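Local coordinates for protein Vv2_1132 (PDB 5Y9S) that probably binds DNA and regulates transcription as a tetrameric LysR-type regulator with a C-terminal substrate-binding domain, at residues Glu15-Leu18 / Ser19-Leu23; Arg43-Ala46 / Leu47-Ile51; Leu79-Gln82 / Val83-Lys87; Thr232-Ser235 / Glu236-Val239. All coordinates share one frame; numbering follows the deposited sequence.

Contact 1: Glu15-Leu18 / Ser19-Leu23; sequences EDFL and SLMEL
Met21 meets Phe17 one turn earlier along helix 11-22. Its CB sits 3.4 Å from Leu18 O and a little farther from Phe17 O, over the two carbonyls of the preceding turn. CG stands anti to the backbone N (chi1 178°), and the rest of the chain runs on extended, which brings SD near the Phe17 ring. There SD lies 4.5 Å from Phe17 CE2 and 5.3 Å from the ring centroid, 49° off the ring normal: a Met-aromatic contact in an oblique pose. Beneath it the backbone closes the same i to i+4 step, Met21 N giving its hydrogen to Phe17 O at 3.0 Å. One residue on, Glu22 N does likewise with Leu18 O, and Glu22 CG packs 3.3 Å from that same oxygen. Phe17 itself faces the interior of the winged helix-turn-helix domain, its ring edge-to-face with Phe72, while Met21 also packs on Leu166 of the second subunit. What joins the two side chains is thus an uncharged sulfur-ring approach at modest range, laid over main-chain bonds that do the holding, with the ring turned to the domain core and the thioether to a neighbouring subunit.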
ATOM      1  N   GLU D  15      -3.986   9.095 -12.077  1.00 13.98           N
ATOM      2  CA  GLU D  15      -4.803  10.294 -11.885  1.00 19.52           C
ATOM      3  C   GLU D  15      -5.677  10.542 -13.101  1.00 13.07           C
ATOM      4  O   GLU D  15      -6.820  10.986 -12.955  1.00 24.80           O
ATOM      5  CB  GLU D  15      -3.926  11.518 -11.586  1.00 25.82           C
ATOM      6  CG  GLU D  15      -2.603  11.185 -10.883  1.00 44.35           C
ATOM      7  CD  GLU D  15      -1.711  12.413 -10.631  1.00 61.63           C
ATOM      8  OE1 GLU D  15      -2.233  13.413 -10.083  1.00 71.46           O
ATOM      9  OE2 GLU D  15      -0.498  12.382 -10.981  1.00 53.37           O
ATOM     10  N   ASP D  16      -5.173  10.237 -14.302  1.00 19.31           N
ATOM     11  CA  ASP D  16      -6.040  10.266 -15.488  1.00 14.02           C
ATOM     12  C   ASP D  16      -7.294   9.458 -15.231  1.00 13.96           C
ATOM     13  O   ASP D  16      -8.415   9.944 -15.407  1.00 14.38           O
ATOM     14  CB  ASP D  16      -5.316   9.698 -16.710  1.00 14.30           C
ATOM     15  CG  ASP D  16      -4.254  10.629 -17.240  1.00 20.13           C
ATOM     16  OD1 ASP D  16      -4.256  11.796 -16.820  1.00 18.70           O
ATOM     17  OD2 ASP D  16      -3.406  10.200 -18.058  1.00 21.00           O
ATOM     18  N   PHE D  17      -7.107   8.227 -14.756  1.00 13.48           N
ATOM     19  CA  PHE D  17      -8.235   7.353 -14.477  1.00 13.43           C
ATOM     20  C   PHE D  17      -9.170   7.976 -13.439  1.00 18.81           C
ATOM     21  O   PHE D  17     -10.371   8.119 -13.684  1.00 19.01           O
ATOM     22  CB  PHE D  17      -7.735   5.988 -14.020  1.00 12.92           C
ATOM     23  CG  PHE D  17      -8.811   5.147 -13.413  1.00 15.67           C
ATOM     24  CD1 PHE D  17      -9.626   4.352 -14.206  1.00 13.19           C
ATOM     25  CD2 PHE D  17      -9.022   5.160 -12.036  1.00 14.51           C
ATOM     26  CE1 PHE D  17     -10.633   3.580 -13.639  1.00 22.34           C
ATOM     27  CE2 PHE D  17     -10.039   4.406 -11.468  1.00 12.32           C
ATOM     28  CZ  PHE D  17     -10.841   3.604 -12.276  1.00 12.72           C
ATOM     29  N   LEU D  18      -8.640   8.324 -12.259  1.00 15.40           N
ATOM     30  CA  LEU D  18      -9.468   8.943 -11.221  1.00 14.51           C
ATOM     31  C   LEU D  18     -10.222  10.156 -11.767  1.00 18.91           C
ATOM     32  O   LEU D  18     -11.440  10.299 -11.570  1.00 14.04           O
ATOM     33  CB  LEU D  18      -8.595   9.362 -10.045  1.00 12.59           C
ATOM     34  CG  LEU D  18      -7.904   8.239  -9.245  1.00 18.53           C
ATOM     35  CD1 LEU D  18      -7.543   8.687  -7.849  1.00 20.56           C
ATOM     36  CD2 LEU D  18      -8.764   7.009  -9.142  1.00 21.59           C
ATOM     37  N   SER D  19      -9.512  11.026 -12.492  1.00 13.74           N
ATOM     38  CA  SER D  19     -10.128  12.268 -12.959  1.00 23.78           C
ATOM     39  C   SER D  19     -11.289  12.001 -13.910  1.00 28.53           C
ATOM     40  O   SER D  19     -12.300  12.705 -13.858  1.00 34.96           O
ATOM     41  CB  SER D  19      -9.093  13.177 -13.625  1.00 23.79           C
ATOM     42  OG  SER D  19      -9.750  14.109 -14.466  1.00 39.86           O
ATOM     43  N   LEU D  20     -11.181  10.990 -14.780  1.00 24.12           N
ATOM     44  CA  LEU D  20     -12.321  10.728 -15.656  1.00 17.30           C
ATOM     45  C   LEU D  20     -13.426   9.977 -14.927  1.00 24.46           C
ATOM     46  O   LEU D  20     -14.590  10.085 -15.309  1.00 23.29           O
ATOM     47  CB  LEU D  20     -11.882   9.968 -16.929  1.00 16.94           C
ATOM     48  CG  LEU D  20     -12.929   9.138 -17.688  1.00 27.66           C
ATOM     49  CD1 LEU D  20     -14.010  10.019 -18.260  1.00 23.33           C
ATOM     50  CD2 LEU D  20     -12.266   8.373 -18.810  1.00 32.14           C
ATOM     51  N   MET D  21     -13.104   9.249 -13.858  1.00 23.10           N
ATOM     52  CA  MET D  21     -14.164   8.606 -13.082  1.00 25.64           C
ATOM     53  C   MET D  21     -15.043   9.631 -12.375  1.00 24.18           C
ATOM     54  O   MET D  21     -16.262   9.448 -12.292  1.00 22.14           O
ATOM     55  CB  MET D  21     -13.563   7.636 -12.073  1.00 33.07           C
ATOM     56  CG  MET D  21     -14.588   6.935 -11.178  1.00 43.65           C
ATOM     57  SD  MET D  21     -13.818   6.089  -9.749  1.00 44.92           S
ATOM     58  CE  MET D  21     -15.277   5.549  -8.813  1.00 47.16           C
ATOM     59  N   GLU D  22     -14.447  10.713 -11.857  1.00 25.93           N
ATOM     60  CA  GLU D  22     -15.229  11.721 -11.151  1.00 30.95           C
ATOM     61  C   GLU D  22     -16.028  12.595 -12.119  1.00 43.10           C
ATOM     62  O   GLU D  22     -17.259  12.488 -12.174  1.00 41.91           O
ATOM     63  CB  GLU D  22     -14.341  12.577 -10.251  1.00 28.70           C
ATOM     64  CG  GLU D  22     -13.017  13.065 -10.809  1.00 51.23           C
ATOM     65  CD  GLU D  22     -12.347  14.106  -9.894  1.00 65.50           C
ATOM     66  OE1 GLU D  22     -13.056  14.775  -9.105  1.00 63.03           O
ATOM     67  OE2 GLU D  22     -11.104  14.248  -9.961  1.00 73.66           O
ATOM     68  N   LEU D  23     -15.362  13.479 -12.862  1.00 42.65           N
ATOM     69  CA  LEU D  23     -16.049  14.187 -13.935  1.00 34.31           C
ATOM     70  C   LEU D  23     -16.647  13.173 -14.889  1.00 36.37           C
ATOM     71  O   LEU D  23     -16.115  12.083 -15.074  1.00 55.78           O
ATOM     72  CB  LEU D  23     -15.082  15.090 -14.678  1.00 32.61           C
ATOM     73  CG  LEU D  23     -14.092  15.652 -13.680  1.00 29.94           C
ATOM     74  CD1 LEU D  23     -12.862  16.201 -14.355  1.00 32.03           C
ATOM     75  CD2 LEU D  23     -14.813  16.733 -12.931  1.00 36.20           C
TER

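Contact 2: Arg43-Ala46 / Leu47-Ile51; sequences RIQA and LEVWI
Helix 37-51 belongs to the winged helix-turn-helix domain of LysR regulators, and within it Gln45 and Val49 meet one turn apart. Val49 CG2 rests 3.2 Å from Gln45 O, the oxygen that also takes the hydrogen of Val49 N at 2.8 Å in an almost straight bond (176°). With CG1 anti to the backbone N (chi1 172°), CG2 is left anti to the carbonyl carbon and beside its own N-H, which is why methyl and amide converge on one carbonyl. The same methyl is 4.3 Å from Gln45 CG, a loose apolar touch on the exposed side of the helix. Glu48 lies against the turn in a similar way: its CG is 3.5 Å from Ile44 O, which accepts from Glu48 N. In the family this helix follows the turn of the helix-turn-helix and serves as the recognition helix, so its early part would be expected to face DNA, whereas Ile44, Leu47 and Ile51 of these later turns pack into the domain. The extended Glu48 chain carries OE1 to the backbone N of both Leu55 and Phe56, just past the helix end. Trp50 N donates to Ala46 O at 2.8 Å, and Trp50 CB lies 3.3 Å from that oxygen. The indole leads away from the turn; it meets the ring of Trp13 and takes a cation-pi contact from Lys87 of the third subunit.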
ATOM      1  N   ARG D  43      -4.053   8.699 -23.471  1.00 17.25           N
ATOM      2  CA  ARG D  43      -3.555   8.159 -22.218  1.00 20.66           C
ATOM      3  C   ARG D  43      -4.514   7.109 -21.689  1.00 21.41           C
ATOM      4  O   ARG D  43      -4.096   6.003 -21.331  1.00 15.57           O
ATOM      5  CB  ARG D  43      -3.338   9.281 -21.204  1.00 16.08           C
ATOM      6  CG  ARG D  43      -2.287  10.302 -21.677  1.00 27.93           C
ATOM      7  CD  ARG D  43      -1.312  10.737 -20.590  1.00 29.97           C
ATOM      8  NE  ARG D  43      -2.005  11.357 -19.477  1.00 28.72           N
ATOM      9  CZ  ARG D  43      -1.682  12.544 -18.998  1.00 25.18           C
ATOM     10  NH1 ARG D  43      -0.686  13.200 -19.561  1.00 25.38           N
ATOM     11  NH2 ARG D  43      -2.348  13.069 -17.973  1.00 20.77           N
ATOM     12  N   ILE D  44      -5.814   7.424 -21.692  1.00 19.83           N
ATOM     13  CA  ILE D  44      -6.828   6.483 -21.224  1.00 16.05           C
ATOM     14  C   ILE D  44      -6.771   5.190 -22.033  1.00 16.23           C
ATOM     15  O   ILE D  44      -6.934   4.081 -21.498  1.00 15.81           O
ATOM     16  CB  ILE D  44      -8.209   7.151 -21.296  1.00 16.51           C
ATOM     17  CG1 ILE D  44      -8.269   8.315 -20.288  1.00 19.18           C
ATOM     18  CG2 ILE D  44      -9.321   6.136 -21.106  1.00 16.49           C
ATOM     19  CD1 ILE D  44      -8.535   7.880 -18.846  1.00 16.89           C
ATOM     20  N   GLN D  45      -6.520   5.307 -23.329  1.00 16.89           N
ATOM     21  CA  GLN D  45      -6.461   4.123 -24.171  1.00 17.15           C
ATOM     22  C   GLN D  45      -5.223   3.292 -23.860  1.00 16.64           C
ATOM     23  O   GLN D  45      -5.313   2.068 -23.731  1.00 16.43           O
ATOM     24  CB  GLN D  45      -6.502   4.539 -25.641  1.00 20.17           C
ATOM     25  CG  GLN D  45      -5.897   3.531 -26.590  1.00 29.99           C
ATOM     26  CD  GLN D  45      -6.210   3.860 -28.047  1.00 31.57           C
ATOM     27  OE1 GLN D  45      -6.031   4.997 -28.484  1.00 35.57           O
ATOM     28  NE2 GLN D  45      -6.696   2.871 -28.794  1.00 44.12           N
ATOM     29  N   ALA D  46      -4.069   3.947 -23.674  1.00 20.05           N
ATOM     30  CA  ALA D  46      -2.869   3.216 -23.273  1.00 20.02           C
ATOM     31  C   ALA D  46      -3.067   2.506 -21.936  1.00 16.76           C
ATOM     32  O   ALA D  46      -2.614   1.367 -21.759  1.00 14.99           O
ATOM     33  CB  ALA D  46      -1.675   4.157 -23.190  1.00 16.35           C
ATOM     34  N   LEU D  47      -3.736   3.159 -20.985  1.00 14.92           N
ATOM     35  CA  LEU D  47      -4.021   2.508 -19.705  1.00 14.27           C
ATOM     36  C   LEU D  47      -4.902   1.281 -19.903  1.00 17.44           C
ATOM     37  O   LEU D  47      -4.719   0.264 -19.225  1.00 20.77           O
ATOM     38  CB  LEU D  47      -4.703   3.482 -18.747  1.00 14.03           C
ATOM     39  CG  LEU D  47      -5.275   2.854 -17.475  1.00 13.48           C
ATOM     40  CD1 LEU D  47      -4.190   2.164 -16.623  1.00 13.28           C
ATOM     41  CD2 LEU D  47      -5.969   3.889 -16.667  1.00 13.36           C
ATOM     42  N   GLU D  48      -5.869   1.354 -20.822  1.00 14.95           N
ATOM     43  CA  GLU D  48      -6.733   0.195 -21.024  1.00 15.11           C
ATOM     44  C   GLU D  48      -5.991  -0.922 -21.749  1.00 19.76           C
ATOM     45  O   GLU D  48      -6.113  -2.094 -21.367  1.00 20.84           O
ATOM     46  CB  GLU D  48      -8.016   0.609 -21.760  1.00 15.77           C
ATOM     47  CG  GLU D  48      -8.977   1.369 -20.816  1.00 15.59           C
ATOM     48  CD  GLU D  48     -10.376   1.617 -21.362  1.00 16.26           C
ATOM     49  OE1 GLU D  48     -11.318   1.680 -20.543  1.00 21.93           O
ATOM     50  OE2 GLU D  48     -10.550   1.764 -22.587  1.00 16.96           O
ATOM     51  N   VAL D  49      -5.198  -0.577 -22.774  1.00 19.15           N
ATOM     52  CA  VAL D  49      -4.327  -1.557 -23.431  1.00 16.93           C
ATOM     53  C   VAL D  49      -3.427  -2.246 -22.410  1.00 15.17           C
ATOM     54  O   VAL D  49      -3.308  -3.479 -22.381  1.00 16.67           O
ATOM     55  CB  VAL D  49      -3.484  -0.879 -24.524  1.00 18.37           C
ATOM     56  CG1 VAL D  49      -2.448  -1.867 -25.055  1.00 16.47           C
ATOM     57  CG2 VAL D  49      -4.377  -0.370 -25.654  1.00 17.12           C
ATOM     58  N   TRP D  50      -2.788  -1.454 -21.554  1.00 14.71           N
ATOM     59  CA  TRP D  50      -1.866  -2.007 -20.572  1.00 18.98           C
ATOM     60  C   TRP D  50      -2.564  -2.977 -19.621  1.00 13.76           C
ATOM     61  O   TRP D  50      -2.104  -4.107 -19.428  1.00 20.22           O
ATOM     62  CB  TRP D  50      -1.205  -0.876 -19.791  1.00 17.39           C
ATOM     63  CG  TRP D  50      -0.210  -1.369 -18.794  1.00 23.75           C
ATOM     64  CD1 TRP D  50       1.093  -1.687 -19.031  1.00 25.60           C
ATOM     65  CD2 TRP D  50      -0.433  -1.603 -17.401  1.00 23.84           C
ATOM     66  NE1 TRP D  50       1.706  -2.086 -17.866  1.00 20.55           N
ATOM     67  CE2 TRP D  50       0.793  -2.035 -16.849  1.00 26.32           C
ATOM     68  CE3 TRP D  50      -1.537  -1.454 -16.560  1.00 22.13           C
ATOM     69  CZ2 TRP D  50       0.931  -2.356 -15.507  1.00 29.43           C
ATOM     70  CZ3 TRP D  50      -1.394  -1.757 -15.231  1.00 19.23           C
ATOM     71  CH2 TRP D  50      -0.173  -2.221 -14.713  1.00 25.45           C
ATOM     72  N   ILE D  51      -3.660  -2.549 -18.991  1.00 22.04           N
ATOM     73  CA  ILE D  51      -4.352  -3.410 -18.030  1.00 15.85           C
ATOM     74  C   ILE D  51      -5.027  -4.615 -18.699  1.00 15.33           C
ATOM     75  O   ILE D  51      -5.309  -5.606 -18.023  1.00 25.89           O
ATOM     76  CB  ILE D  51      -5.404  -2.608 -17.248  1.00 13.08           C
ATOM     77  CG1 ILE D  51      -5.767  -3.335 -15.939  1.00 19.57           C
ATOM     78  CG2 ILE D  51      -6.651  -2.464 -18.102  1.00 13.64           C
ATOM     79  CD1 ILE D  51      -4.715  -3.285 -14.863  1.00 27.29           C
TER

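Contact 3: Leu79-Gln82 / Val83-Lys87; sequences LLNQ and VKVTK
Two side-chain amides, those of Asn81 and Gln82, each have a methyl of Val85 over one face and a polar atom near their plane. Val85 CG2 stands about 3 Å out of the Asn81 amide plane, 3.8 Å from Asn81 OD1. Lys84 NZ lies near that plane, beyond OD1 and 3.5 Å from it, the lysine chain bending at its far torsions to get there. Over a face of the Gln82 amide, Val85 CG1 sits 3.9 Å from Gln82 NE2; Thr86 OG1 is equally far from NE2 but close to the amide plane. Thr86 makes two bonds to one carbonyl. Its OG1, anti to the carbonyl carbon and beside the backbone N (chi1 -65°), turns back and donates to Gln82 O at 2.8 Å, nearly in line with the C=O bond, while Thr86 N reaches the same oxygen at 3.1 Å from above the carbonyl plane. On another side, Leu79 CD2 touches Val83 CG2 at 4.5 Å; Val83 also packs on Leu79 of the third subunit. This is the long linker helix through which LysR regulators pair. Gln82 O is gripped by two donors, so the hydroxyl spends its hydrogen inside its own helix, and the buried threonine packs on Tyr75 of the third subunit.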
ATOM      1  N   LEU D  79      -1.720   2.908  -5.336  1.00 10.39           N
ATOM      2  CA  LEU D  79      -0.464   3.238  -6.012  1.00 14.79           C
ATOM      3  C   LEU D  79      -0.187   4.726  -5.936  1.00 15.70           C
ATOM      4  O   LEU D  79       0.923   5.151  -5.584  1.00 16.56           O
ATOM      5  CB  LEU D  79      -0.527   2.803  -7.468  1.00 16.28           C
ATOM      6  CG  LEU D  79       0.396   1.685  -7.901  1.00 18.93           C
ATOM      7  CD1 LEU D  79       0.341   1.593  -9.414  1.00 23.59           C
ATOM      8  CD2 LEU D  79       1.791   1.991  -7.457  1.00 16.50           C
ATOM      9  N   LEU D  80      -1.196   5.535  -6.276  1.00 15.12           N
ATOM     10  CA  LEU D  80      -1.082   6.975  -6.122  1.00 17.97           C
ATOM     11  C   LEU D  80      -0.619   7.321  -4.719  1.00 13.69           C
ATOM     12  O   LEU D  80       0.391   8.011  -4.535  1.00 16.76           O
ATOM     13  CB  LEU D  80      -2.424   7.625  -6.426  1.00 23.87           C
ATOM     14  CG  LEU D  80      -2.390   8.828  -7.355  1.00 35.80           C
ATOM     15  CD1 LEU D  80      -1.485   8.567  -8.545  1.00 21.28           C
ATOM     16  CD2 LEU D  80      -3.804   9.068  -7.822  1.00 49.68           C
ATOM     17  N   ASN D  81      -1.329   6.802  -3.709  1.00 12.10           N
ATOM     18  CA  ASN D  81      -0.973   7.091  -2.320  1.00 15.80           C
ATOM     19  C   ASN D  81       0.426   6.575  -1.982  1.00 17.88           C
ATOM     20  O   ASN D  81       1.223   7.273  -1.337  1.00 12.97           O
ATOM     21  CB  ASN D  81      -2.013   6.483  -1.378  1.00 21.74           C
ATOM     22  CG  ASN D  81      -1.594   6.572   0.075  1.00 45.55           C
ATOM     23  OD1 ASN D  81      -1.591   7.661   0.662  1.00 52.24           O
ATOM     24  ND2 ASN D  81      -1.222   5.429   0.664  1.00 49.37           N
ATOM     25  N   GLN D  82       0.764   5.372  -2.443  1.00 14.07           N
ATOM     26  CA  GLN D  82       2.084   4.844  -2.129  1.00 13.39           C
ATOM     27  C   GLN D  82       3.190   5.628  -2.827  1.00 22.64           C
ATOM     28  O   GLN D  82       4.327   5.681  -2.333  1.00 23.45           O
ATOM     29  CB  GLN D  82       2.156   3.377  -2.496  1.00 17.15           C
ATOM     30  CG  GLN D  82       3.382   2.666  -1.950  1.00 43.98           C
ATOM     31  CD  GLN D  82       3.530   2.759  -0.431  1.00 53.87           C
ATOM     32  OE1 GLN D  82       2.664   2.303   0.328  1.00 57.33           O
ATOM     33  NE2 GLN D  82       4.641   3.349   0.014  1.00 44.25           N
ATOM     34  N   VAL D  83       2.894   6.244  -3.967  1.00 27.43           N
ATOM     35  CA  VAL D  83       3.921   7.040  -4.628  1.00 15.00           C
ATOM     36  C   VAL D  83       4.105   8.364  -3.906  1.00 14.73           C
ATOM     37  O   VAL D  83       5.241   8.779  -3.625  1.00 12.68           O
ATOM     38  CB  VAL D  83       3.577   7.236  -6.111  1.00 16.54           C
ATOM     39  CG1 VAL D  83       4.367   8.388  -6.670  1.00 12.60           C
ATOM     40  CG2 VAL D  83       3.851   5.930  -6.865  1.00 14.09           C
ATOM     41  N   LYS D  84       2.992   9.034  -3.583  1.00 12.53           N
ATOM     42  CA  LYS D  84       3.060  10.273  -2.808  1.00 13.48           C
ATOM     43  C   LYS D  84       3.711  10.035  -1.444  1.00 17.34           C
ATOM     44  O   LYS D  84       4.561  10.809  -1.001  1.00 15.53           O
ATOM     45  CB  LYS D  84       1.654  10.849  -2.644  1.00 20.34           C
ATOM     46  CG  LYS D  84       1.511  11.832  -1.483  1.00 36.21           C
ATOM     47  CD  LYS D  84       0.057  12.276  -1.296  1.00 43.12           C
ATOM     48  CE  LYS D  84      -0.338  12.272   0.174  1.00 47.59           C
ATOM     49  NZ  LYS D  84      -1.216  11.107   0.498  1.00 48.88           N
ATOM     50  N   VAL D  85       3.343   8.948  -0.775  1.00 10.48           N
ATOM     51  CA  VAL D  85       3.963   8.629   0.506  1.00 16.91           C
ATOM     52  C   VAL D  85       5.461   8.424   0.342  1.00 25.92           C
ATOM     53  O   VAL D  85       6.236   8.787   1.240  1.00 22.58           O
ATOM     54  CB  VAL D  85       3.253   7.401   1.127  1.00 13.57           C
ATOM     55  CG1 VAL D  85       4.149   6.643   2.029  1.00 26.30           C
ATOM     56  CG2 VAL D  85       1.996   7.860   1.888  1.00 14.09           C
ATOM     57  N   THR D  86       5.906   7.882  -0.812  1.00 12.35           N
ATOM     58  CA  THR D  86       7.344   7.684  -1.008  1.00  9.79           C
ATOM     59  C   THR D  86       8.052   9.018  -1.075  1.00 15.20           C
ATOM     60  O   THR D  86       9.140   9.183  -0.512  1.00 18.97           O
ATOM     61  CB  THR D  86       7.642   6.878  -2.281  1.00  9.92           C
ATOM     62  OG1 THR D  86       7.125   5.553  -2.118  1.00 14.36           O
ATOM     63  CG2 THR D  86       9.185   6.779  -2.538  1.00 10.27           C
ATOM     64  N   LYS D  87       7.417   9.989  -1.731  1.00 10.24           N
ATOM     65  CA  LYS D  87       8.007  11.309  -1.878  1.00 11.52           C
ATOM     66  C   LYS D  87       8.068  12.035  -0.537  1.00 10.59           C
ATOM     67  O   LYS D  87       9.087  12.648  -0.209  1.00 17.20           O
ATOM     68  CB  LYS D  87       7.197  12.120  -2.910  1.00 15.79           C
ATOM     69  CG  LYS D  87       7.874  13.393  -3.383  1.00 21.38           C
ATOM     70  CD  LYS D  87       8.352  13.265  -4.848  1.00 31.37           C
ATOM     71  CE  LYS D  87       9.172  14.497  -5.240  1.00 35.89           C
ATOM     72  NZ  LYS D  87       9.577  14.571  -6.672  1.00 41.85           N
TER

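Contact 4: Thr232-Ser235 / Glu236-Val239; sequences TTLS and ESLV
Thr232 CG2 packs on Leu238, 3.6 Å from its CG and 3.7 Å from its CD2, the two side chains crossing at a slant. Nearby, Leu234 O receives two amides: Leu238 N at 3.3 Å, lying in the carbonyl plane, and Ser237 N at 2.9 Å, coming from above that plane. Glu236 folds back over the start of the helix, bent at chi2 (78°), so that OE1 lies 3.7 Å from Leu234 CB. The next shell fixes these groups. Thr232 OG1, anti to its own N, accepts from Leu234 N at 3.1 Å, an ST turn that shapes the step from strand to helix; this hydroxyl is also bonded to Val132 O of the second subunit. Glu236 OE1 is bonded to His107 of that subunit and Ser237 OG to its Ala110 O, while Ser235 OG is held by Tyr205 of the same chain. The buried hydroxyls of Thr232 and Ser237 thus find partners across the interface, as does the carboxylate of Glu236. With Leu234 at the N-cap position, the segment joins strand 225-232 to helix 235-243, a strand-to-helix junction of the alpha/beta substrate-binding domain, at an edge where the sheet runs on into the second subunit, consistent with the regulatory-domain dimers of LysR proteins.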
ATOM      1  N   THR D 232     -13.867  23.185  21.939  1.00 18.80           N
ATOM      2  CA  THR D 232     -13.091  23.481  20.732  1.00 15.32           C
ATOM      3  C   THR D 232     -11.604  23.553  21.061  1.00 18.74           C
ATOM      4  O   THR D 232     -11.207  23.709  22.214  1.00 19.42           O
ATOM      5  CB  THR D 232     -13.519  24.799  20.079  1.00 22.52           C
ATOM      6  OG1 THR D 232     -12.807  24.975  18.854  1.00 21.38           O
ATOM      7  CG2 THR D 232     -13.170  25.960  20.980  1.00 26.94           C
ATOM      8  N   THR D 233     -10.781  23.478  20.015  1.00 16.37           N
ATOM      9  CA  THR D 233      -9.359  23.744  20.174  1.00 15.67           C
ATOM     10  C   THR D 233      -9.020  25.211  19.925  1.00 23.15           C
ATOM     11  O   THR D 233      -7.883  25.622  20.174  1.00 40.59           O
ATOM     12  CB  THR D 233      -8.536  22.867  19.231  1.00 21.88           C
ATOM     13  OG1 THR D 233      -9.066  22.982  17.889  1.00 21.42           O
ATOM     14  CG2 THR D 233      -8.563  21.379  19.681  1.00 13.96           C
ATOM     15  N   LEU D 234      -9.971  26.004  19.442  1.00 19.79           N
ATOM     16  CA  LEU D 234      -9.688  27.313  18.852  1.00 18.50           C
ATOM     17  C   LEU D 234     -10.213  28.403  19.770  1.00 25.82           C
ATOM     18  O   LEU D 234     -11.431  28.597  19.877  1.00 28.42           O
ATOM     19  CB  LEU D 234     -10.303  27.424  17.458  1.00 17.03           C
ATOM     20  CG  LEU D 234      -9.838  26.313  16.517  1.00 25.37           C
ATOM     21  CD1 LEU D 234     -10.577  26.344  15.219  1.00 21.62           C
ATOM     22  CD2 LEU D 234      -8.325  26.417  16.277  1.00 36.50           C
ATOM     23  N   SER D 235      -9.284  29.116  20.416  1.00 28.86           N
ATOM     24  CA  SER D 235      -9.645  30.272  21.233  1.00 27.74           C
ATOM     25  C   SER D 235     -10.610  31.186  20.500  1.00 24.62           C
ATOM     26  O   SER D 235     -11.609  31.645  21.070  1.00 29.79           O
ATOM     27  CB  SER D 235      -8.381  31.041  21.636  1.00 22.50           C
ATOM     28  OG  SER D 235      -7.825  30.460  22.800  1.00 24.73           O
ATOM     29  N   GLU D 236     -10.348  31.425  19.218  1.00 21.74           N
ATOM     30  CA  GLU D 236     -11.140  32.371  18.445  1.00 25.76           C
ATOM     31  C   GLU D 236     -12.583  31.920  18.294  1.00 25.65           C
ATOM     32  O   GLU D 236     -13.463  32.761  18.095  1.00 19.03           O
ATOM     33  CB  GLU D 236     -10.499  32.586  17.069  1.00 22.50           C
ATOM     34  CG  GLU D 236      -8.944  32.611  17.097  1.00 38.69           C
ATOM     35  CD  GLU D 236      -8.309  31.212  17.197  1.00 34.98           C
ATOM     36  OE1 GLU D 236      -8.464  30.404  16.271  1.00 32.20           O
ATOM     37  OE2 GLU D 236      -7.689  30.905  18.237  1.00 42.88           O
ATOM     38  N   SER D 237     -12.845  30.617  18.397  1.00 17.80           N
ATOM     39  CA  SER D 237     -14.220  30.121  18.343  1.00 19.63           C
ATOM     40  C   SER D 237     -14.927  30.354  19.663  1.00 24.49           C
ATOM     41  O   SER D 237     -16.099  30.741  19.676  1.00 29.00           O
ATOM     42  CB  SER D 237     -14.251  28.627  18.013  1.00 17.25           C
ATOM     43  OG  SER D 237     -14.105  28.437  16.637  1.00 32.29           O
ATOM     44  N   LEU D 238     -14.234  30.084  20.778  1.00 18.30           N
ATOM     45  CA  LEU D 238     -14.799  30.420  22.069  1.00 18.87           C
ATOM     46  C   LEU D 238     -15.248  31.870  22.078  1.00 23.50           C
ATOM     47  O   LEU D 238     -16.371  32.181  22.499  1.00 25.37           O
ATOM     48  CB  LEU D 238     -13.784  30.170  23.180  1.00 18.65           C
ATOM     49  CG  LEU D 238     -13.398  28.706  23.313  1.00 22.57           C
ATOM     50  CD1 LEU D 238     -12.200  28.613  24.223  1.00 22.69           C
ATOM     51  CD2 LEU D 238     -14.550  27.857  23.822  1.00 18.01           C
ATOM     52  N   VAL D 239     -14.403  32.760  21.543  1.00 19.79           N
ATOM     53  CA  VAL D 239     -14.698  34.188  21.578  1.00 23.95           C
ATOM     54  C   VAL D 239     -15.982  34.493  20.805  1.00 26.40           C
ATOM     55  O   VAL D 239     -16.862  35.198  21.306  1.00 21.93           O
ATOM     56  CB  VAL D 239     -13.494  34.991  21.052  1.00 24.41           C
ATOM     57  CG1 VAL D 239     -13.918  36.429  20.693  1.00 21.51           C
ATOM     58  CG2 VAL D 239     -12.392  34.989  22.111  1.00 20.47           C
TER

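How the contacts relate
Contacts 1 and 2 share the interior of the helix-turn-helix domain, their centres 13 Å apart: Leu20 CD2 meets Ile44 CD1 at 3.8 Å, Phe17 CB meets Leu47 CD2 at 3.8 Å, and Asp16 forms a salt bridge with Arg43. Contact 3, on the linker helix, leans on contact 1 through Leu80, whose CD1 lies 3.7 Å from Glu15 CG. It does not touch contact 2 within the chain, their nearest atoms being about 7 Å apart, yet both reach the third subunit. Contact 4 stands apart in the substrate-binding domain, centres about 38 Å from contact 1 and about 50 Å from contact 2; contacts 1 and 4 both meet the second subunit.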